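Side-chain contact in predicted ATPase of the ABC class (Vibrio vulnificus, PDB 5D6A), which probably binds and hydrolyses ATP as an ABC-class ATPase, captured here with the non-hydrolysable analogue adenylyl-imidodiphosphate: residues G538-W541 with F542-M545. Sequence-based numbering, arbitrary orientation.
Sequences GDAW and FQNM
Phe542 sets the edge of its ring toward the face of Trp541, in a T-shaped stack between residues adjacent in sequence. The phenyl and the five-membered indole ring have centroids 5.4 Å apart and planes at 89°. With CG of Phe542 held between its own backbone N and carbonyl carbon (chi1 62°), the phenyl is turned so that CD2 meets the pyrrole side, 3.8 Å from Trp541 NE1. Phe542 CB lies over the six-membered indole ring, a CH-pi contact 4.1 Å from its centroid and 11° off the normal. Gln543 joins through its backbone: N donates to Ala540 O (3.2 Å), closing the type I turn from Ala540 to Gln543. The extended Gln543 side chain runs back alongside Ala540, its NE2 4.0 Å from Ala540 CB. Asn544 carries the chain through a second type I turn, closed by Met545 N to Phe542 O (3.2 Å), which brings the last residue back beside the indole. There selenomethionine Met545 makes a Met-aromatic contact, SE lying obliquely 3.8 Å from Trp541 CE3, while its CE sits at the ring edge. Met545 also packs on Trp514 and Val515 of helix 506-519. Trp541 and Phe542 both touch Thr129, and Trp541 NE1 makes a weak hydrogen bond to Asp127, so this loop between helices 529-536 and 556-564 packs against the loop holding those residues. The chemistry implies an indole held by apolar and weak aromatic contacts, with its N-H weakly bonded to Asp127, while the backbone bonds of two turns set the chain's course.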
loop_
_atom_site.group_PDB
_atom_site.type_symbol
_atom_site.label_atom_id
_atom_site.label_comp_id
_atom_site.label_asym_id
_atom_site.label_seq_id
_atom_site.Cartn_x
_atom_site.Cartn_y
_atom_site.Cartn_z
ATOM N N GLY A 538 -30.212 1.439 -4.622
ATOM C CA GLY A 538 -31.443 1.563 -3.847
ATOM C C GLY A 538 -32.080 0.256 -3.409
ATOM O O GLY A 538 -33.121 -0.142 -3.936
ATOM N N ASP A 539 -31.446 -0.410 -2.446
ATOM C CA ASP A 539 -31.939 -1.668 -1.861
ATOM C C ASP A 539 -31.879 -2.863 -2.829
ATOM O O ASP A 539 -31.503 -3.962 -2.426
ATOM C CB ASP A 539 -33.350 -1.476 -1.286
ATOM C CG ASP A 539 -33.714 -2.535 -0.249
ATOM O OD1 ASP A 539 -33.182 -3.664 -0.310
ATOM O OD2 ASP A 539 -34.545 -2.233 0.635
ATOM N N ALA A 540 -32.256 -2.655 -4.090
ATOM C CA ALA A 540 -32.167 -3.718 -5.098
ATOM C C ALA A 540 -30.872 -3.543 -5.910
ATOM O O ALA A 540 -30.814 -3.870 -7.095
ATOM C CB ALA A 540 -33.383 -3.684 -6.012
ATOM N N TRP A 541 -29.836 -3.038 -5.241
ATOM C CA TRP A 541 -28.531 -2.758 -5.846
ATOM C C TRP A 541 -27.899 -3.903 -6.644
ATOM O O TRP A 541 -27.180 -3.663 -7.616
ATOM C CB TRP A 541 -27.553 -2.346 -4.738
ATOM C CG TRP A 541 -27.242 -3.452 -3.767
ATOM C CD1 TRP A 541 -28.025 -3.887 -2.732
ATOM C CD2 TRP A 541 -26.059 -4.259 -3.737
ATOM N NE1 TRP A 541 -27.401 -4.914 -2.064
ATOM C CE2 TRP A 541 -26.195 -5.164 -2.662
ATOM C CE3 TRP A 541 -24.898 -4.308 -4.518
ATOM C CZ2 TRP A 541 -25.217 -6.102 -2.348
ATOM C CZ3 TRP A 541 -23.925 -5.240 -4.202
ATOM C CH2 TRP A 541 -24.092 -6.125 -3.127
ATOM N N PHE A 542 -28.166 -5.137 -6.233
ATOM C CA PHE A 542 -27.560 -6.316 -6.869
ATOM C C PHE A 542 -28.238 -6.831 -8.141
ATOM O O PHE A 542 -27.613 -7.571 -8.901
ATOM C CB PHE A 542 -27.473 -7.474 -5.859
ATOM C CG PHE A 542 -28.808 -7.938 -5.346
ATOM C CD1 PHE A 542 -29.569 -8.844 -6.069
ATOM C CD2 PHE A 542 -29.299 -7.476 -4.131
ATOM C CE1 PHE A 542 -30.797 -9.272 -5.597
ATOM C CE2 PHE A 542 -30.526 -7.898 -3.654
ATOM C CZ PHE A 542 -31.276 -8.799 -4.388
ATOM N N GLN A 543 -29.495 -6.456 -8.381
ATOM C CA GLN A 543 -30.218 -6.983 -9.550
ATOM C C GLN A 543 -29.596 -6.601 -10.892
ATOM O O GLN A 543 -29.642 -7.390 -11.832
ATOM C CB GLN A 543 -31.708 -6.597 -9.532
ATOM C CG GLN A 543 -32.009 -5.119 -9.745
ATOM C CD GLN A 543 -33.501 -4.826 -9.829
ATOM O OE1 GLN A 543 -34.332 -5.737 -9.789
ATOM N NE2 GLN A 543 -33.846 -3.549 -9.952
ATOM N N ASN A 544 -29.013 -5.408 -10.982
ATOM C CA ASN A 544 -28.403 -4.954 -12.241
ATOM C C ASN A 544 -26.904 -5.257 -12.388
ATOM O O ASN A 544 -26.265 -4.805 -13.342
ATOM C CB ASN A 544 -28.681 -3.458 -12.467
ATOM C CG ASN A 544 -30.133 -3.178 -12.828
ATOM O OD1 ASN A 544 -30.932 -4.097 -13.008
ATOM N ND2 ASN A 544 -30.474 -1.904 -12.951
HETATM N N MSE A 545 -26.351 -6.027 -11.455
HETATM C CA MSE A 545 -24.946 -6.418 -11.510
HETATM C C MSE A 545 -24.887 -7.860 -11.911
HETATM O O MSE A 545 -25.873 -8.582 -11.753
HETATM C CB MSE A 545 -24.307 -6.306 -10.134
HETATM C CG MSE A 545 -24.332 -4.876 -9.620
HETATM SE SE MSE A 545 -23.272 -4.753 -7.965
HETATM C CE MSE A 545 -23.289 -2.790 -7.841
#